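Local coordinates for protein inorganic pyrophosphatase (Shewanella sp. AS-11, PDB 6LL8) that probably hydrolyses diphosphate to two phosphates as a family II, metal-dependent pyrophosphatase, and here holds the substrate analogue imidodiphosphate among magnesium ions, at residues 40-43 / 44-48; 72-76 / 77-81; 198-201 / 202-205; 238-241 / 242-245. One frame throughout, in Å; residues are numbered along the deposited sequence.

Contact 1: residues 40-43 / 44-48; sequences GELS and PETAF
Ser43 and Thr46 face each other through their hydroxyls, OG of Ser43 lying 3.0 Å from OG1 of Thr46 in a hydrogen bond that either could donate. The serine hydroxyl is tucked between its own backbone N and carbonyl carbon (chi1 70°), a rotation that swings it over the start of the helix; the threonine turns OG1 to meet it by placing that oxygen anti to its carbonyl carbon (chi1 -52°). The same torsion sends the methyl CG2 of Thr46 the other way, against Leu42. There, in the conformer modelled here, one of two for Leu42, the two side chains cross at about a right angle and CD2 of Leu42 comes to 3.5 Å from CG2 of Thr46; Ile17 of helix 14-29 packs against both. Ser43 is the N-cap of helix 44-53, which follows strand 34-38 in the parallel sheet of the DHH domain, and Pro44 takes the first helical position, where no N-H is needed for an intrahelical bond. The backbone O of Ser43 takes the first regular helical bond, from N of Ala47 at 3.0 Å and nearly straight at 167°. A water bridges the turn, accepting from N of Ser43 at 2.9 Å and sitting 2.8 Å from OG1 of Thr46. Thr46 OG1 also bonds to Ser14 OG, whose hydroxyl is shared with Glu45 OE1, while Glu45 OE2 is bonded to Ser146 OG.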
loop_
_atom_site.group_PDB
_atom_site.type_symbol
_atom_site.label_atom_id
_atom_site.label_comp_id
_atom_site.label_asym_id
_atom_site.label_seq_id
_atom_site.Cartn_x
_atom_site.Cartn_y
_atom_site.Cartn_z
ATOM N N GLY A 40 9.286 -7.063 -4.488
ATOM C CA GLY A 40 9.184 -8.084 -3.447
ATOM C C GLY A 40 8.219 -9.158 -3.856
ATOM O O GLY A 40 7.629 -9.103 -4.930
ATOM N N GLU A 41 8.063 -10.118 -2.966
ATOM C CA GLU A 41 7.087 -11.204 -3.107
ATOM C C GLU A 41 5.675 -10.666 -2.931
ATOM O O GLU A 41 5.453 -9.577 -2.416
ATOM C CB GLU A 41 7.373 -12.305 -2.088
ATOM C CG GLU A 41 8.764 -12.906 -2.248
ATOM C CD GLU A 41 9.248 -13.656 -3.511
ATOM O OE1 GLU A 41 8.585 -13.727 -4.601
ATOM O OE2 GLU A 41 10.369 -14.189 -3.415
ATOM N N LEU A 42 4.738 -11.435 -3.444
ATOM C CA LEU A 42 3.314 -11.108 -3.288
ATOM C C LEU A 42 2.788 -11.537 -1.926
ATOM O O LEU A 42 3.163 -12.574 -1.397
ATOM C CB LEU A 42 2.505 -11.770 -4.393
ATOM C CG LEU A 42 2.296 -10.894 -5.617
ATOM C CD1 LEU A 42 3.628 -10.539 -6.256
ATOM C CD2 LEU A 42 1.367 -11.623 -6.575
ATOM N N SER A 43 1.897 -10.719 -1.397
ATOM C CA SER A 43 1.085 -11.110 -0.247
ATOM C C SER A 43 0.102 -12.207 -0.643
ATOM O O SER A 43 -0.223 -12.378 -1.827
ATOM C CB SER A 43 0.316 -9.934 0.280
ATOM O OG SER A 43 -0.705 -9.588 -0.651
ATOM N N PRO A 44 -0.416 -12.971 0.340
ATOM C CA PRO A 44 -1.508 -13.897 0.033
ATOM C C PRO A 44 -2.696 -13.250 -0.665
ATOM O O PRO A 44 -3.270 -13.849 -1.573
ATOM C CB PRO A 44 -1.845 -14.528 1.376
ATOM C CG PRO A 44 -0.519 -14.477 2.132
ATOM C CD PRO A 44 0.102 -13.150 1.712
ATOM N N GLU A 45 -3.065 -12.049 -0.236
ATOM C CA GLU A 45 -4.211 -11.358 -0.874
ATOM C C GLU A 45 -3.915 -11.127 -2.345
ATOM O O GLU A 45 -4.771 -11.364 -3.224
ATOM C CB GLU A 45 -4.468 -10.018 -0.183
ATOM C CG GLU A 45 -5.637 -9.260 -0.755
ATOM C CD GLU A 45 -5.676 -7.764 -0.648
ATOM O OE1 GLU A 45 -4.877 -7.091 -1.215
ATOM O OE2 GLU A 45 -6.629 -7.319 -0.067
ATOM N N THR A 46 -2.726 -10.626 -2.673
ATOM C CA THR A 46 -2.413 -10.326 -4.076
ATOM C C THR A 46 -2.349 -11.615 -4.883
ATOM O O THR A 46 -2.806 -11.652 -6.024
ATOM C CB THR A 46 -1.122 -9.521 -4.228
ATOM O OG1 THR A 46 -1.198 -8.372 -3.375
ATOM C CG2 THR A 46 -0.912 -9.094 -5.660
ATOM N N ALA A 47 -1.783 -12.674 -4.322
ATOM C CA ALA A 47 -1.742 -13.962 -5.032
ATOM C C ALA A 47 -3.171 -14.399 -5.360
ATOM O O ALA A 47 -3.417 -14.931 -6.444
ATOM C CB ALA A 47 -0.990 -14.978 -4.202
ATOM N N PHE A 48 -4.086 -14.236 -4.408
ATOM C CA PHE A 48 -5.499 -14.586 -4.597
ATOM C C PHE A 48 -6.079 -13.822 -5.764
ATOM O O PHE A 48 -6.781 -14.384 -6.627
ATOM C CB PHE A 48 -6.241 -14.339 -3.286
ATOM C CG PHE A 48 -7.735 -14.521 -3.343
ATOM C CD1 PHE A 48 -8.278 -15.756 -3.095
ATOM C CD2 PHE A 48 -8.591 -13.466 -3.638
ATOM C CE1 PHE A 48 -9.647 -15.954 -3.157
ATOM C CE2 PHE A 48 -9.972 -13.661 -3.681
ATOM C CZ PHE A 48 -10.480 -14.907 -3.418
HETATM O O HOH W 1 1.504 -8.243 -2.858
#

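Contact 2: residues 72-76 / 77-81; sequences VDHSE and ITQAP. With MG (magnesium ion), chain C; MG (magnesium ion), chain D; 2PN (imidodiphosphoric acid), chain I.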
loop_
_atom_site.group_PDB
_atom_site.type_symbol
_atom_site.label_atom_id
_atom_site.label_comp_id
_atom_site.label_asym_id
_atom_site.label_seq_id
_atom_site.Cartn_x
_atom_site.Cartn_y
_atom_site.Cartn_z
ATOM N N VAL A 72 4.600 3.698 -9.094
ATOM C CA VAL A 72 3.184 3.501 -8.711
ATOM C C VAL A 72 3.093 3.500 -7.191
ATOM O O VAL A 72 3.846 2.801 -6.519
ATOM C CB VAL A 72 2.664 2.182 -9.309
ATOM C CG1 VAL A 72 1.211 1.943 -8.966
ATOM C CG2 VAL A 72 2.866 2.128 -10.806
ATOM N N ASP A 73 2.100 4.211 -6.668
ATOM C CA ASP A 73 1.585 3.967 -5.304
ATOM C C ASP A 73 2.549 4.421 -4.206
ATOM O O ASP A 73 2.369 3.978 -3.063
ATOM C CB ASP A 73 1.153 2.517 -5.150
ATOM C CG ASP A 73 0.346 2.123 -3.955
ATOM O OD1 ASP A 73 -0.603 2.866 -3.565
ATOM O OD2 ASP A 73 0.631 1.026 -3.454
ATOM N N HIS A 74 3.462 5.329 -4.491
ATOM C CA HIS A 74 4.248 6.059 -3.479
ATOM C C HIS A 74 5.024 7.177 -4.154
ATOM O O HIS A 74 5.141 7.168 -5.381
ATOM C CB HIS A 74 5.211 5.124 -2.737
ATOM C CG HIS A 74 6.388 4.743 -3.537
ATOM N ND1 HIS A 74 7.605 5.392 -3.388
ATOM C CD2 HIS A 74 6.516 3.786 -4.470
ATOM C CE1 HIS A 74 8.427 4.808 -4.263
ATOM N NE2 HIS A 74 7.832 3.815 -4.925
ATOM N N SER A 75 5.662 8.033 -3.356
ATOM C CA SER A 75 6.661 8.962 -3.897
ATOM C C SER A 75 7.823 9.154 -2.924
ATOM O O SER A 75 8.315 10.283 -2.766
ATOM C CB SER A 75 6.054 10.258 -4.341
ATOM O OG SER A 75 5.370 10.930 -3.291
ATOM N N GLU A 76 8.289 8.052 -2.335
ATOM C CA GLU A 76 9.278 8.074 -1.242
ATOM C C GLU A 76 10.583 7.397 -1.629
ATOM O O GLU A 76 10.573 6.279 -2.146
ATOM C CB GLU A 76 8.745 7.282 -0.038
ATOM C CG GLU A 76 7.429 7.777 0.521
ATOM C CD GLU A 76 7.433 9.141 1.174
ATOM O OE1 GLU A 76 8.450 9.547 1.730
ATOM O OE2 GLU A 76 6.393 9.799 1.098
ATOM N N ILE A 77 11.706 8.006 -1.238
ATOM C CA ILE A 77 13.010 7.337 -1.368
ATOM C C ILE A 77 12.979 5.995 -0.648
ATOM O O ILE A 77 13.465 5.001 -1.195
ATOM C CB ILE A 77 14.141 8.230 -0.850
ATOM C CG1 ILE A 77 14.328 9.408 -1.795
ATOM C CG2 ILE A 77 15.450 7.482 -0.660
ATOM C CD1 ILE A 77 15.281 10.464 -1.245
ATOM N N THR A 78 12.428 5.925 0.559
ATOM C CA THR A 78 12.475 4.704 1.381
ATOM C C THR A 78 11.653 3.564 0.783
ATOM O O THR A 78 11.813 2.422 1.228
ATOM C CB THR A 78 11.971 4.959 2.812
ATOM O OG1 THR A 78 10.676 5.566 2.707
ATOM C CG2 THR A 78 12.930 5.777 3.658
ATOM N N GLN A 79 10.767 3.826 -0.141
ATOM C CA GLN A 79 9.886 2.803 -0.728
ATOM C C GLN A 79 10.241 2.539 -2.186
ATOM O O GLN A 79 9.634 1.658 -2.793
ATOM C CB GLN A 79 8.430 3.229 -0.582
ATOM C CG GLN A 79 8.027 3.315 0.880
ATOM C CD GLN A 79 6.623 3.834 1.035
ATOM O OE1 GLN A 79 5.749 3.460 0.222
ATOM N NE2 GLN A 79 6.408 4.530 2.166
ATOM N N ALA A 80 11.187 3.282 -2.751
ATOM C CA ALA A 80 11.619 3.146 -4.144
ATOM C C ALA A 80 12.730 2.123 -4.240
ATOM O O ALA A 80 13.344 1.734 -3.246
ATOM C CB ALA A 80 12.150 4.471 -4.638
ATOM N N PRO A 81 13.083 1.692 -5.467
ATOM C CA PRO A 81 14.297 0.895 -5.617
ATOM C C PRO A 81 15.501 1.594 -4.971
ATOM O O PRO A 81 15.600 2.807 -5.034
ATOM C CB PRO A 81 14.440 0.783 -7.142
ATOM C CG PRO A 81 13.025 0.949 -7.678
ATOM C CD PRO A 81 12.409 1.977 -6.754
HETATM MG MG MG C . 0.120 0.252 -1.682
HETATM MG MG MG D . -2.491 2.296 -2.708
HETATM P P1 2PN I . -1.500 2.019 0.297
HETATM O O1 2PN I . -0.146 1.583 -0.256
HETATM O O2 2PN I . -2.292 0.863 0.851
HETATM O O3 2PN I . -2.278 2.812 -0.736
HETATM N N1 2PN I . -1.190 3.051 1.540
HETATM P P2 2PN I . -1.349 2.983 3.180
HETATM O O4 2PN I . 0.021 3.394 3.712
HETATM O O5 2PN I . -1.679 1.557 3.567
HETATM O O6 2PN I . -2.427 3.963 3.577
HETATM O O HOH W 2 3.203 4.148 -0.286
HETATM O O HOH W 3 9.993 8.336 3.532
#
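With chi1 at 75°, His74 folds its imidazole between its own backbone N and carbonyl carbon, while Gln79 sets CG anti to its carbonyl carbon (chi1 -64°) and runs extended in the opposite direction along the ring. CB of Gln79 therefore lies over one face, 3.9 Å from the His74 ring centroid, in a CH-pi contact displaced toward the rim. A bond from N of Glu76 to ND1 of His74, 2.9 Å, helps to fix the rotation of the ring. The turn closes with a bond from N of Gln79 to O of Glu76, 3.2 Å, the donor standing well above the carbonyl plane as the 3-10 segment 77-79 begins. Beyond CB, Gln79 lies beside Glu76, and its OE1 receives a water at 2.7 Å that also donates to O of Asp73. This links the turn to the active site, where OD2 of Asp73 binds one magnesium ion at 2.0 Å and OD1 binds a second at 2.1 Å, each metal also holding an oxygen of imidodiphosphate. Glu76 OE2 forms a salt bridge with Lys97. The loop leaves strand 68-72 at its C-terminal end and runs on to strand 88-94, with Gln79 touching Lys204 and Phe206 of strand 203-208.

Contact 3: residues 198-201 / 202-205; sequences LVMR and DFKD. With 2PN (imidodiphosphoric acid), chain I.
Sulfur over an aromatic face is the distinctive feature here: SD of Met200 stands 4.3 Å from the Phe203 ring centroid, 17° off the ring normal, a Met-aromatic contact between residues three apart. The CB of Met200 starts away from the following residues, but bends at chi2 (-55°) and chi3 (-61°) curl the end round, and the terminal methyl CE reaches CD1 of Phe203 at 3.8 Å. Phe203 meets it by holding CG anti to its own backbone N, which carries the ring back toward the preceding turn; its CB lies 3.5 Å from O of Val199. The chain is passing from the end of helix 195-199 into strand 203-208, an edge strand of the mixed sheet in the DHHA2 domain, and Leu240 of helix 230-243 packs against Val199, Met200 and Phe203 alike. One water spans the bend, 2.8 Å from O of Val199, to which it probably donates, and accepting from N of Asp202 at 2.9 Å. Past the turn the next side chain heads for the substrate site: Lys204 is extended beyond CG and its NZ grips imidodiphosphate twice, donating to O1 at 2.7 Å and to O4 at 3.0 Å, one oxygen on each phosphorus. The carboxylate of Asp202 is salt-bridged to Arg294, which is itself hydrogen-bonded to imidodiphosphate.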
loop_
_atom_site.group_PDB
_atom_site.type_symbol
_atom_site.label_atom_id
_atom_site.label_comp_id
_atom_site.label_asym_id
_atom_site.label_seq_id
_atom_site.Cartn_x
_atom_site.Cartn_y
_atom_site.Cartn_z
ATOM N N LEU A 198 4.526 -11.561 9.649
ATOM C CA LEU A 198 3.347 -10.696 9.826
ATOM C C LEU A 198 3.773 -9.236 9.952
ATOM O O LEU A 198 3.159 -8.354 9.317
ATOM C CB LEU A 198 2.563 -11.144 11.047
ATOM C CG LEU A 198 1.883 -12.505 10.950
ATOM C CD1 LEU A 198 1.258 -12.861 12.277
ATOM C CD2 LEU A 198 0.849 -12.547 9.832
ATOM N N VAL A 199 4.792 -8.940 10.746
ATOM C CA VAL A 199 5.253 -7.546 10.906
ATOM C C VAL A 199 5.593 -6.979 9.512
ATOM O O VAL A 199 5.281 -5.824 9.252
ATOM C CB VAL A 199 6.441 -7.472 11.881
ATOM C CG1 VAL A 199 7.096 -6.124 11.879
ATOM C CG2 VAL A 199 6.021 -7.881 13.277
ATOM N N MET A 200 6.268 -7.754 8.671
ATOM C CA MET A 200 6.767 -7.266 7.381
ATOM C C MET A 200 5.749 -7.385 6.265
ATOM O O MET A 200 6.054 -6.942 5.160
ATOM C CB MET A 200 8.036 -8.022 6.968
ATOM C CG MET A 200 9.200 -7.841 7.917
ATOM S SD MET A 200 9.660 -6.173 8.217
ATOM C CE MET A 200 10.082 -5.675 6.571
ATOM N N ARG A 201 4.587 -7.947 6.495
ATOM C CA ARG A 201 3.663 -8.245 5.379
ATOM C C ARG A 201 3.207 -6.963 4.677
ATOM O O ARG A 201 3.032 -7.005 3.457
ATOM C CB ARG A 201 2.455 -9.003 5.908
ATOM C CG ARG A 201 1.391 -9.251 4.855
ATOM C CD ARG A 201 0.571 -10.455 5.159
ATOM N NE ARG A 201 1.358 -11.662 4.984
ATOM C CZ ARG A 201 0.970 -12.850 5.430
ATOM N NH1 ARG A 201 -0.168 -12.963 6.090
ATOM N NH2 ARG A 201 1.746 -13.890 5.253
ATOM N N ASP A 202 2.958 -5.909 5.432
ATOM C CA ASP A 202 2.416 -4.653 4.886
ATOM C C ASP A 202 3.103 -3.519 5.612
ATOM O O ASP A 202 2.453 -2.773 6.365
ATOM C CB ASP A 202 0.911 -4.630 5.026
ATOM C CG ASP A 202 0.194 -3.430 4.479
ATOM O OD1 ASP A 202 0.847 -2.635 3.778
ATOM O OD2 ASP A 202 -1.055 -3.383 4.717
ATOM N N PHE A 203 4.397 -3.447 5.415
ATOM C CA PHE A 203 5.314 -2.608 6.192
ATOM C C PHE A 203 5.946 -1.563 5.310
ATOM O O PHE A 203 6.364 -1.900 4.195
ATOM C CB PHE A 203 6.379 -3.518 6.808
ATOM C CG PHE A 203 7.401 -2.790 7.640
ATOM C CD1 PHE A 203 8.542 -2.287 7.039
ATOM C CD2 PHE A 203 7.195 -2.609 8.995
ATOM C CE1 PHE A 203 9.485 -1.619 7.796
ATOM C CE2 PHE A 203 8.140 -1.906 9.742
ATOM C CZ PHE A 203 9.267 -1.420 9.129
ATOM N N LYS A 204 6.031 -0.340 5.815
ATOM C CA LYS A 204 6.674 0.766 5.110
ATOM C C LYS A 204 7.564 1.538 6.064
ATOM O O LYS A 204 7.173 1.803 7.201
ATOM C CB LYS A 204 5.642 1.728 4.534
ATOM C CG LYS A 204 4.768 1.097 3.454
ATOM C CD LYS A 204 3.697 2.064 2.982
ATOM C CE LYS A 204 2.821 1.453 1.895
ATOM N NZ LYS A 204 1.789 2.411 1.469
ATOM N N ASP A 205 8.720 1.932 5.574
ATOM C CA ASP A 205 9.597 2.896 6.248
ATOM C C ASP A 205 9.288 4.296 5.739
ATOM O O ASP A 205 9.030 4.510 4.537
ATOM C CB ASP A 205 11.067 2.572 6.047
ATOM C CG ASP A 205 11.622 1.539 6.998
ATOM O OD1 ASP A 205 11.240 1.575 8.186
ATOM O OD2 ASP A 205 12.438 0.707 6.573
HETATM P P1 2PN I . -1.500 2.019 0.297
HETATM O O1 2PN I . -0.146 1.583 -0.256
HETATM O O2 2PN I . -2.292 0.863 0.851
HETATM O O3 2PN I . -2.278 2.812 -0.736
HETATM N N1 2PN I . -1.190 3.051 1.540
HETATM P P2 2PN I . -1.349 2.983 3.180
HETATM O O4 2PN I . 0.021 3.394 3.712
HETATM O O5 2PN I . -1.679 1.557 3.567
HETATM O O6 2PN I . -2.427 3.963 3.577
HETATM O O HOH W 4 2.669 -5.484 8.239
#

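Contact 4: residues 238-241 / 242-245; sequences AKLK and VEGN
The backbone O of Lys239 receives N of Glu243 at 2.9 Å, a helical bond of 161°, and the glutamate side chain then folds back past that same carbonyl. With CG anti to its own carbonyl carbon (chi1 -70°) and the chain extended beyond, Glu243 brings CG to 3.2 Å from O of Lys239 and lays its carboxylate alongside the base of that lysine, OE2 being 3.7 Å from CB of Lys239. The charged ends do not meet, for NZ of Lys239 stays 6.8 Å from OE2 of Glu243. The carboxylate instead has Arg196 of helix 195-199 as its salt-bridge partner, through OE1. On the neighbouring flank Leu240 crosses Glu243 at about a right angle, with CD1 of Leu240 loosely approaching OE1 of Glu243. Farther round, Val242 places its methyl CG2 3.6 Å from O of Ala238, while its N makes a weak bond to that same oxygen. The next helical bond runs from N of Gly244 to O of Leu240 at 3.2 Å, and this carbonyl is held a second time by Arg246 NH1. Lys241 sends its amine off to a salt bridge with Asp268. Beyond Gly244 the chain turns: Asn245 takes a positive phi of 48° and its N bonds to O of Val242 at 3.0 Å, while Arg246 N pairs with O of Lys241. This is a Schellman motif with Asn245 as the C-prime residue, and it ends helix 230-243, the helix of the beta-alpha-beta unit between parallel strands 211-220 and 248-255.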
loop_
_atom_site.group_PDB
_atom_site.type_symbol
_atom_site.label_atom_id
_atom_site.label_comp_id
_atom_site.label_asym_id
_atom_site.label_seq_id
_atom_site.Cartn_x
_atom_site.Cartn_y
_atom_site.Cartn_z
ATOM N N ALA A 238 10.480 -4.676 18.485
ATOM C CA ALA A 238 11.655 -4.140 19.202
ATOM C C ALA A 238 12.921 -4.594 18.478
ATOM O O ALA A 238 13.846 -3.798 18.333
ATOM C CB ALA A 238 11.658 -4.607 20.628
ATOM N N LYS A 239 12.997 -5.847 18.037
ATOM C CA LYS A 239 14.157 -6.348 17.269
ATOM C C LYS A 239 14.271 -5.580 15.959
ATOM O O LYS A 239 15.370 -5.158 15.612
ATOM C CB LYS A 239 14.023 -7.842 17.001
ATOM C CG LYS A 239 14.163 -8.750 18.210
ATOM C CD LYS A 239 14.063 -10.237 17.853
ATOM C CE LYS A 239 13.808 -11.163 19.023
ATOM N NZ LYS A 239 14.890 -11.092 20.030
ATOM N N LEU A 240 13.153 -5.401 15.250
ATOM C CA LEU A 240 13.193 -4.709 13.953
ATOM C C LEU A 240 13.672 -3.275 14.125
ATOM O O LEU A 240 14.395 -2.764 13.263
ATOM C CB LEU A 240 11.797 -4.778 13.327
ATOM C CG LEU A 240 11.688 -4.237 11.914
ATOM C CD1 LEU A 240 12.620 -4.937 10.939
ATOM C CD2 LEU A 240 10.253 -4.379 11.459
ATOM N N LYS A 241 13.285 -2.613 15.205
ATOM C CA LYS A 241 13.709 -1.239 15.501
ATOM C C LYS A 241 15.238 -1.196 15.515
ATOM O O LYS A 241 15.863 -0.316 14.917
ATOM C CB LYS A 241 13.109 -0.768 16.820
ATOM C CG LYS A 241 13.546 0.627 17.238
ATOM C CD LYS A 241 12.972 0.995 18.561
ATOM C CE LYS A 241 13.423 2.359 19.029
ATOM N NZ LYS A 241 14.866 2.385 19.392
ATOM N N VAL A 242 15.853 -2.105 16.257
ATOM C CA VAL A 242 17.324 -2.140 16.418
ATOM C C VAL A 242 17.972 -2.505 15.096
ATOM O O VAL A 242 18.947 -1.874 14.676
ATOM C CB VAL A 242 17.724 -3.134 17.522
ATOM C CG1 VAL A 242 19.219 -3.402 17.495
ATOM C CG2 VAL A 242 17.225 -2.652 18.859
ATOM N N GLU A 243 17.433 -3.514 14.421
ATOM C CA GLU A 243 18.065 -4.024 13.184
ATOM C C GLU A 243 18.202 -2.919 12.148
ATOM O O GLU A 243 19.215 -2.911 11.426
ATOM C CB GLU A 243 17.258 -5.155 12.581
ATOM C CG GLU A 243 17.306 -6.422 13.406
ATOM C CD GLU A 243 16.260 -7.454 13.038
ATOM O OE1 GLU A 243 15.758 -7.381 11.898
ATOM O OE2 GLU A 243 15.928 -8.325 13.906
ATOM N N GLY A 244 17.231 -2.009 12.077
ATOM C CA GLY A 244 17.267 -0.943 11.066
ATOM C C GLY A 244 17.644 0.394 11.646
ATOM O O GLY A 244 17.557 1.394 10.935
ATOM N N ASN A 245 18.099 0.439 12.896
ATOM C CA ASN A 245 18.451 1.699 13.593
ATOM C C ASN A 245 17.307 2.694 13.398
ATOM O O ASN A 245 17.506 3.865 13.047
ATOM C CB ASN A 245 19.779 2.266 13.093
ATOM C CG ASN A 245 20.348 3.324 14.010
ATOM O OD1 ASN A 245 20.094 3.327 15.208
ATOM N ND2 ASN A 245 21.132 4.233 13.448
#

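Overall arrangement
From the N terminus the four contacts follow in series, none nesting or crossing. Contact 1 starts helix 44-53 after strand 34-38, and contact 2 closes a tight turn within the loop from strand 68-72 to strand 88-94; both belong to the DHH domain, about 19 Å apart between centres. Contact 3 joins helix 195-199 to strand 203-208 in the DHHA2 domain, and contact 4 ends helix 230-243. Contact 3 connects the others: Pro44 packs on Arg201, Thr78 OG1 probably hydrogen-bonds to Asp205 O, and helix 230-243 of contact 4 packs against it. Contacts 2 and 3 reach imidodiphosphate from the two domains, whereas contact 4 lies away from the metal and substrate sites.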